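Local coordinates for protein putative retaining b-glycosidase (PDB 5A95) that probably hydrolyses mixed-linkage beta-1,3-1,4-glucans with retention of anomeric configuration, as a beta-glucanase of glycoside hydrolase family 5, subfamily 26, at residues F187-T192 with N231-L236; I224-G229 with A250-P255. The protein carries 1 engineered substitution. All coordinates share one frame; numbering follows the deposited sequence.

The chain enters this region at F187-T192, just after barrel strand 181-185. It passes through helix 202-219 and forms strand 224-227. The short turn 231-236 follows and packs back on 187-192, so contact 1 closes a loop of 38 residues. The chain then runs on to strand 250-252, which pairs with strand 224-227. Contact 2 thus closes a shorter loop of 20 residues, which contains the turn of contact 1. The two contacts cross, since their segments alternate. They also touch: H254 binds E189 through its ring and A233 through its backbone N. Together they tie two neighbouring barrel strands to the sugar-binding residues N188 and E189.

Contact 1. Residues F187-T192 with N231-L236; sequences FNEPTT and NWAYDL. With BGC (beta-D-glucopyranose), chain D.
T191 lies over one face of the W232 indole. T191 CG2 sits above the five-membered ring of W232, 3.7 Å from its centroid and 18° off the normal, a CH-pi contact. T191 OG1 lies above the six-membered ring, 3.4 Å from W232 CH2, while bonding to the backbone N of M193. The two branches together cover the indole on that side. E189 meets the indole at its edge, with E189 OE1 3.4 Å from W232 CD1. N231 OD1, bonded to K259, also lies at the edge. W232 NE1 is bonded to Q153, which helps fix the ring's rotation. The E189 chain leaves beside its own backbone N (chi1 -79°) and runs on extended, which carries the carboxylate past the indole to the glucose. E189 OE1 accepts a bond from BGC O1 at 2.6 Å. BGC O2 lies near the same oxygen, but that bond is weak and doubtful. E189 OE2 is held by H254, so both oxygens have partners. N188 ND2 gives a nearly straight bond (170°) to BGC O2 at 3.3 Å. The N188 amide is itself positioned by R103 at OD1 and by the S143 carbonyl at ND2. Behind these groups the backbones join, W232 N to P190 O at 2.9 Å. A233 CB fills the next place, 3.5 Å from N188 O and near P190 CD. N231, W232 and A233 form a left-handed turn, which presents W232 N to P190 O and the indole to T191. H303 and H142 also bind the glucose. N188, E189 and P190 form the Asn-Glu-Pro motif that family 5 enzymes carry after the fourth barrel strand. In relatives its glutamate is the general acid/base, and E189's position against the sugar is consistent with that role in this substrate cleft.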
ATOM      1  N   PHE A 187       9.487   2.497 -15.791  1.00  5.22           N
ATOM      2  CA  PHE A 187       9.476   3.582 -14.805  1.00  5.07           C
ATOM      3  C   PHE A 187      10.430   4.659 -15.303  1.00  4.94           C
ATOM      4  O   PHE A 187      11.649   4.514 -15.203  1.00  5.90           O
ATOM      5  CB  PHE A 187       9.886   3.085 -13.423  1.00  5.75           C
ATOM      6  CG  PHE A 187       9.673   4.112 -12.342  1.00  5.59           C
ATOM      7  CD1 PHE A 187      10.605   5.105 -12.119  1.00  5.67           C
ATOM      8  CD2 PHE A 187       8.554   4.063 -11.531  1.00  5.57           C
ATOM      9  CE1 PHE A 187      10.396   6.057 -11.119  1.00  5.77           C
ATOM     10  CE2 PHE A 187       8.342   4.996 -10.554  1.00  6.15           C
ATOM     11  CZ  PHE A 187       9.257   5.994 -10.349  1.00  6.14           C
ATOM     12  N   ASN A 188       9.867   5.754 -15.821  1.00  5.86           N
ATOM     13  CA  ASN A 188      10.615   6.815 -16.503  1.00  4.80           C
ATOM     14  C   ASN A 188      11.965   7.171 -15.859  1.00  5.91           C
ATOM     15  O   ASN A 188      13.036   6.994 -16.447  1.00  5.78           O
ATOM     16  CB  ASN A 188       9.692   8.013 -16.604  1.00  5.38           C
ATOM     17  CG  ASN A 188      10.370   9.301 -17.015  1.00  5.77           C
ATOM     18  OD1 ASN A 188      11.044   9.398 -18.025  1.00  6.68           O
ATOM     19  ND2 ASN A 188      10.136  10.342 -16.212  1.00  6.59           N
ATOM     20  N   GLU A 189      11.932   7.747 -14.653  1.00  5.49           N
ATOM     21  CA  GLU A 189      13.139   8.320 -14.048  1.00  5.44           C
ATOM     22  C   GLU A 189      13.312   7.931 -12.595  1.00  4.12           C
ATOM     23  O   GLU A 189      12.844   8.653 -11.678  1.00  5.89           O
ATOM     24  CB  GLU A 189      13.202   9.843 -14.232  1.00  6.05           C
ATOM     25  CG  GLU A 189      13.675  10.219 -15.627  1.00  6.85           C
ATOM     26  CD  GLU A 189      13.792  11.693 -15.885  1.00  7.66           C
ATOM     27  OE1 GLU A 189      13.155  12.468 -15.165  1.00 10.55           O
ATOM     28  OE2 GLU A 189      14.484  12.055 -16.857  1.00  8.08           O
ATOM     29  N   PRO A 190      14.048   6.836 -12.362  1.00  4.68           N
ATOM     30  CA  PRO A 190      14.422   6.499 -11.000  1.00  4.83           C
ATOM     31  C   PRO A 190      15.337   7.576 -10.415  1.00  5.53           C
ATOM     32  O   PRO A 190      16.326   7.964 -11.032  1.00  5.47           O
ATOM     33  CB  PRO A 190      15.163   5.182 -11.165  1.00  5.63           C
ATOM     34  CG  PRO A 190      14.615   4.618 -12.448  1.00  5.75           C
ATOM     35  CD  PRO A 190      14.526   5.829 -13.317  1.00  5.30           C
ATOM     36  N   THR A 191      14.995   8.016  -9.195  1.00  5.57           N
ATOM     37  CA  THR A 191      15.815   8.944  -8.445  1.00  6.28           C
ATOM     38  C   THR A 191      15.401   8.928  -6.989  1.00  5.76           C
ATOM     39  O   THR A 191      14.208   8.764  -6.684  1.00  6.24           O
ATOM     40  CB  THR A 191      15.773  10.398  -8.974  1.00  6.83           C
ATOM     41  OG1 THR A 191      16.594  11.204  -8.121  1.00  6.59           O
ATOM     42  CG2 THR A 191      14.356  10.967  -8.996  1.00  7.41           C
ATOM     43  N   THR A 192      16.362   9.106  -6.086  1.00  5.86           N
ATOM     44  CA  THR A 192      16.022   9.330  -4.694  1.00  6.28           C
ATOM     45  C   THR A 192      16.239  10.770  -4.255  1.00  6.31           C
ATOM     46  O   THR A 192      16.091  11.075  -3.077  1.00  6.30           O
ATOM     47  CB  THR A 192      16.821   8.429  -3.760  1.00  6.09           C
ATOM     48  OG1 THR A 192      18.205   8.762  -3.904  1.00  6.15           O
ATOM     49  CG2 THR A 192      16.521   6.975  -4.037  1.00  6.95           C
ATOM     50  N   ASN A 231      19.876   8.416 -10.810  1.00  5.61           N
ATOM     51  CA  ASN A 231      20.195   9.767 -11.252  1.00  6.04           C
ATOM     52  C   ASN A 231      19.325  10.174 -12.435  1.00  5.51           C
ATOM     53  O   ASN A 231      19.801  10.743 -13.410  1.00  6.79           O
ATOM     54  CB  ASN A 231      21.695   9.904 -11.588  1.00  7.39           C
ATOM     55  CG  ASN A 231      22.135  11.350 -11.763  1.00  8.38           C
ATOM     56  OD1 ASN A 231      21.429  12.286 -11.387  1.00  9.64           O
ATOM     57  ND2 ASN A 231      23.265  11.541 -12.426  1.00 10.45           N
ATOM     58  N   TRP A 232      18.027   9.942 -12.295  1.00  5.61           N
ATOM     59  CA  TRP A 232      17.040  10.271 -13.314  1.00  5.82           C
ATOM     60  C   TRP A 232      17.332   9.548 -14.638  1.00  5.80           C
ATOM     61  O   TRP A 232      17.447  10.168 -15.708  1.00  5.99           O
ATOM     62  CB  TRP A 232      16.917  11.777 -13.537  1.00  5.69           C
ATOM     63  CG  TRP A 232      16.330  12.580 -12.399  1.00  6.36           C
ATOM     64  CD1 TRP A 232      15.042  13.028 -12.339  1.00  6.54           C
ATOM     65  CD2 TRP A 232      16.987  13.073 -11.237  1.00  5.88           C
ATOM     66  NE1 TRP A 232      14.851  13.780 -11.200  1.00  6.58           N
ATOM     67  CE2 TRP A 232      16.028  13.839 -10.511  1.00  6.05           C
ATOM     68  CE3 TRP A 232      18.288  12.996 -10.756  1.00  6.37           C
ATOM     69  CZ2 TRP A 232      16.323  14.456  -9.298  1.00  7.26           C
ATOM     70  CZ3 TRP A 232      18.572  13.610  -9.543  1.00  7.15           C
ATOM     71  CH2 TRP A 232      17.601  14.334  -8.832  1.00  7.55           C
ATOM     72  N   ALA A 233      17.449   8.223 -14.560  1.00  5.60           N
ATOM     73  CA  ALA A 233      17.682   7.383 -15.732  1.00  5.95           C
ATOM     74  C   ALA A 233      18.952   7.796 -16.452  1.00  5.56           C
ATOM     75  O   ALA A 233      19.004   7.826 -17.662  1.00  7.39           O
ATOM     76  CB  ALA A 233      16.475   7.412 -16.693  1.00  6.38           C
ATOM     77  N   TYR A 234      20.012   8.021 -15.708  1.00  6.40           N
ATOM     78  CA  TYR A 234      21.285   8.402 -16.281  1.00  6.79           C
ATOM     79  C   TYR A 234      22.396   7.383 -16.074  1.00  7.60           C
ATOM     80  O   TYR A 234      23.225   7.190 -16.959  1.00  8.66           O
ATOM     81  CB  TYR A 234      21.702   9.815 -15.816  1.00  6.82           C
ATOM     82  CG  TYR A 234      22.886  10.311 -16.576  1.00  7.04           C
ATOM     83  CD1 TYR A 234      22.777  10.705 -17.909  1.00  7.93           C
ATOM     84  CD2 TYR A 234      24.131  10.369 -15.981  1.00  8.46           C
ATOM     85  CE1 TYR A 234      23.883  11.095 -18.618  1.00  8.25           C
ATOM     86  CE2 TYR A 234      25.251  10.798 -16.695  1.00  8.91           C
ATOM     87  CZ  TYR A 234      25.107  11.148 -18.035  1.00  7.86           C
ATOM     88  OH  TYR A 234      26.205  11.533 -18.795  1.00 11.17           O
ATOM     89  N   ASP A 235      22.419   6.703 -14.937  1.00  6.42           N
ATOM     90  CA  ASP A 235      23.539   5.817 -14.599  1.00  6.71           C
ATOM     91  C   ASP A 235      23.186   4.345 -14.815  1.00  6.68           C
ATOM     92  O   ASP A 235      22.477   3.738 -14.003  1.00  7.14           O
ATOM     93  CB  ASP A 235      23.991   6.058 -13.148  1.00  7.34           C
ATOM     94  CG  ASP A 235      25.226   5.237 -12.771  1.00  7.73           C
ATOM     95  OD1 ASP A 235      25.857   4.646 -13.668  1.00  7.62           O
ATOM     96  OD2 ASP A 235      25.565   5.225 -11.569  1.00 10.08           O
ATOM     97  N   LEU A 236      23.695   3.782 -15.904  1.00  6.20           N
ATOM     98  CA  LEU A 236      23.532   2.356 -16.199  1.00  5.91           C
ATOM     99  C   LEU A 236      24.712   1.519 -15.696  1.00  6.51           C
ATOM    100  O   LEU A 236      24.670   0.313 -15.782  1.00  7.48           O
ATOM    101  CB  LEU A 236      23.360   2.149 -17.691  1.00  6.41           C
ATOM    102  CG  LEU A 236      22.056   2.624 -18.297  1.00  6.26           C
ATOM    103  CD1 LEU A 236      22.065   2.416 -19.799  1.00  6.65           C
ATOM    104  CD2 LEU A 236      20.860   1.912 -17.652  1.00  6.13           C
TER
HETATM  105  C2  BGC D   1      11.168  14.857 -16.746  1.00 12.97           C
HETATM  106  C3  BGC D   1      10.188  15.613 -17.641  1.00 12.38           C
HETATM  107  C4  BGC D   1      10.507  17.111 -17.590  1.00 11.95           C
HETATM  108  C5  BGC D   1      11.962  17.340 -17.952  1.00 13.86           C
HETATM  109  C6  BGC D   1      12.340  18.802 -17.947  1.00 17.66           C
HETATM  110  C1  BGC D   1      12.620  15.301 -16.895  1.00 14.00           C
HETATM  111  O1  BGC D   1      13.408  14.980 -15.777  1.00 15.06           O
HETATM  112  O2  BGC D   1      11.021  13.406 -16.967  1.00 13.04           O
HETATM  113  O3  BGC D   1       8.836  15.261 -17.209  1.00 10.68           O
HETATM  114  O4  BGC D   1       9.696  17.949 -18.428  1.00 11.57           O
HETATM  115  O5  BGC D   1      12.734  16.702 -16.939  1.00 14.48           O
HETATM  116  O6  BGC D   1      13.759  18.823 -18.104  1.00 24.57           O

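Contact 2. Residues I224-G229 with A250-P255; sequences IPLVAG and AYAAHP
L226 and A250 are bridge partners on two parallel strands, and their side chains touch. L226 holds CG anti to its backbone N (chi1 -177°), and chi2 of 68° turns CD1 over the second strand. L226 CD1 lies 3.6 Å from A250 CB and 3.3 Å from Y251 C. L226 CG packs 3.9 Å from A252 CB, so the leucine side chain spans both alanines. I224 CG2 adds a further contact to A250 CB. An alanine in place of L226 would probably leave the methyls of A250 and A252 without this cover and open a gap beside the Y251 backbone. The other side of the sheet carries V227 and Y251, which run alongside each other in the same direction. V227 has CG1 anti to its backbone N (chi1 171°), and V227 CG1 reaches Y251 CE1 at 4.0 Å. The tyrosine OH is bonded to the backbone N of I244. Three backbone bonds hold the strands together. A250 N binds P225 O, and V227 N binds A250 O. The third, A252 N to V227 O, is 2.8 Å long. Beyond it a water bridges G229 N (2.9 Å) and A252 O (2.7 Å). These are adjacent strands of the TIM barrel of family 5. L226 and A252 face inward, where both touch E185 of strand 181-185, and L226 also touches V183 and T290. V227 packs outward on N209 and I213 of helix 202-219. Strand 181-185 pairs with 224-227, and strand 287-289 pairs with 250-252.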
ATOM      1  N   ILE A 224       9.223  -5.409 -25.620  1.00  6.95           N
ATOM      2  CA  ILE A 224      10.549  -5.038 -25.163  1.00  6.88           C
ATOM      3  C   ILE A 224      10.449  -4.178 -23.899  1.00  6.27           C
ATOM      4  O   ILE A 224      10.089  -3.008 -23.953  1.00  6.90           O
ATOM      5  CB  ILE A 224      11.315  -4.254 -26.249  1.00  7.45           C
ATOM      6  CG1 ILE A 224      11.444  -5.077 -27.542  1.00  7.91           C
ATOM      7  CG2 ILE A 224      12.676  -3.831 -25.723  1.00  8.00           C
ATOM      8  CD1 ILE A 224      11.855  -4.228 -28.737  1.00  7.88           C
ATOM      9  N   PRO A 225      10.790  -4.742 -22.731  1.00  5.87           N
ATOM     10  CA  PRO A 225      10.884  -3.918 -21.520  1.00  6.10           C
ATOM     11  C   PRO A 225      12.099  -3.017 -21.623  1.00  6.44           C
ATOM     12  O   PRO A 225      13.180  -3.446 -22.063  1.00  7.13           O
ATOM     13  CB  PRO A 225      11.062  -4.964 -20.381  1.00  6.88           C
ATOM     14  CG  PRO A 225      10.642  -6.286 -20.989  1.00  6.71           C
ATOM     15  CD  PRO A 225      11.098  -6.152 -22.432  1.00  6.82           C
ATOM     16  N   LEU A 226      11.949  -1.797 -21.117  1.00  5.92           N
ATOM     17  CA  LEU A 226      13.024  -0.810 -21.108  1.00  6.35           C
ATOM     18  C   LEU A 226      13.252  -0.373 -19.658  1.00  5.18           C
ATOM     19  O   LEU A 226      12.318   0.093 -18.983  1.00  5.98           O
ATOM     20  CB  LEU A 226      12.650   0.389 -21.975  1.00  5.88           C
ATOM     21  CG  LEU A 226      13.681   1.484 -22.143  1.00  7.10           C
ATOM     22  CD1 LEU A 226      14.860   1.022 -22.941  1.00  8.53           C
ATOM     23  CD2 LEU A 226      13.123   2.748 -22.752  1.00  8.35           C
ATOM     24  N   VAL A 227      14.470  -0.615 -19.167  1.00  5.28           N
ATOM     25  CA  VAL A 227      14.844  -0.467 -17.755  1.00  5.22           C
ATOM     26  C   VAL A 227      15.815   0.701 -17.608  1.00  5.82           C
ATOM     27  O   VAL A 227      16.702   0.882 -18.424  1.00  5.57           O
ATOM     28  CB  VAL A 227      15.528  -1.767 -17.276  1.00  5.94           C
ATOM     29  CG1 VAL A 227      16.151  -1.616 -15.894  1.00  6.45           C
ATOM     30  CG2 VAL A 227      14.506  -2.899 -17.270  1.00  7.02           C
ATOM     31  N   ALA A 228      15.629   1.479 -16.540  1.00  5.86           N
ATOM     32  CA  ALA A 228      16.421   2.663 -16.251  1.00  5.61           C
ATOM     33  C   ALA A 228      17.194   2.533 -14.933  1.00  5.54           C
ATOM     34  O   ALA A 228      16.773   1.842 -14.001  1.00  5.94           O
ATOM     35  CB  ALA A 228      15.529   3.880 -16.120  1.00  6.72           C
ATOM     36  N   GLY A 229      18.322   3.223 -14.893  1.00  5.87           N
ATOM     37  CA  GLY A 229      19.099   3.382 -13.687  1.00  6.28           C
ATOM     38  C   GLY A 229      18.798   4.677 -12.939  1.00  5.92           C
ATOM     39  O   GLY A 229      17.865   5.423 -13.244  1.00  5.97           O
ATOM     40  N   ALA A 250      15.965  -3.847 -23.092  1.00  6.72           N
ATOM     41  CA  ALA A 250      16.735  -2.688 -23.492  1.00  6.49           C
ATOM     42  C   ALA A 250      16.895  -1.778 -22.279  1.00  5.76           C
ATOM     43  O   ALA A 250      16.132  -1.881 -21.299  1.00  6.16           O
ATOM     44  CB  ALA A 250      16.029  -1.954 -24.613  1.00  7.94           C
ATOM     45  N   TYR A 251      17.896  -0.900 -22.332  1.00  5.03           N
ATOM     46  CA  TYR A 251      18.131   0.034 -21.235  1.00  5.53           C
ATOM     47  C   TYR A 251      17.932   1.480 -21.709  1.00  6.06           C
ATOM     48  O   TYR A 251      18.267   1.848 -22.833  1.00  6.30           O
ATOM     49  CB  TYR A 251      19.542  -0.180 -20.641  1.00  5.54           C
ATOM     50  CG  TYR A 251      19.682  -1.473 -19.895  1.00  5.90           C
ATOM     51  CD1 TYR A 251      19.260  -1.567 -18.583  1.00  6.52           C
ATOM     52  CD2 TYR A 251      20.197  -2.615 -20.507  1.00  6.59           C
ATOM     53  CE1 TYR A 251      19.382  -2.746 -17.871  1.00  6.45           C
ATOM     54  CE2 TYR A 251      20.296  -3.811 -19.815  1.00  7.18           C
ATOM     55  CZ  TYR A 251      19.913  -3.864 -18.483  1.00  6.77           C
ATOM     56  OH  TYR A 251      20.001  -5.037 -17.769  1.00  8.00           O
ATOM     57  N   ALA A 252      17.358   2.283 -20.808  1.00  6.59           N
ATOM     58  CA  ALA A 252      17.083   3.703 -21.041  1.00  7.08           C
ATOM     59  C   ALA A 252      18.250   4.543 -20.568  1.00  6.74           C
ATOM     60  O   ALA A 252      18.863   4.254 -19.546  1.00  8.27           O
ATOM     61  CB  ALA A 252      15.812   4.134 -20.311  1.00  7.11           C
ATOM     62  N   ALA A 253      18.455   5.682 -21.211  1.00  6.85           N
ATOM     63  CA  ALA A 253      19.341   6.727 -20.735  1.00  6.57           C
ATOM     64  C   ALA A 253      18.707   8.058 -21.085  1.00  6.47           C
ATOM     65  O   ALA A 253      18.097   8.210 -22.136  1.00  6.74           O
ATOM     66  CB  ALA A 253      20.711   6.628 -21.384  1.00  9.49           C
ATOM     67  N   HIS A 254      18.895   9.047 -20.200  1.00  5.87           N
ATOM     68  CA  HIS A 254      18.367  10.403 -20.387  1.00  6.23           C
ATOM     69  C   HIS A 254      19.509  11.412 -20.363  1.00  6.01           C
ATOM     70  O   HIS A 254      19.722  12.127 -19.355  1.00  6.89           O
ATOM     71  CB  HIS A 254      17.331  10.733 -19.317  1.00  6.40           C
ATOM     72  CG  HIS A 254      16.042   9.985 -19.494  1.00  6.61           C
ATOM     73  ND1 HIS A 254      14.948  10.189 -18.677  1.00  7.11           N
ATOM     74  CD2 HIS A 254      15.661   9.052 -20.405  1.00  6.28           C
ATOM     75  CE1 HIS A 254      13.963   9.411 -19.064  1.00  8.48           C
ATOM     76  NE2 HIS A 254      14.358   8.741 -20.131  1.00  8.15           N
ATOM     77  N   PRO A 255      20.287  11.448 -21.444  1.00  5.96           N
ATOM     78  CA  PRO A 255      21.503  12.233 -21.415  1.00  6.78           C
ATOM     79  C   PRO A 255      21.275  13.718 -21.775  1.00  7.54           C
ATOM     80  O   PRO A 255      21.740  14.223 -22.814  1.00  7.42           O
ATOM     81  CB  PRO A 255      22.353  11.544 -22.461  1.00  6.95           C
ATOM     82  CG  PRO A 255      21.347  11.097 -23.497  1.00  7.40           C
ATOM     83  CD  PRO A 255      20.169  10.659 -22.687  1.00  6.45           C
TER
HETATM   84  O   HOH W   1      19.480   4.846 -16.954  1.00  8.36           O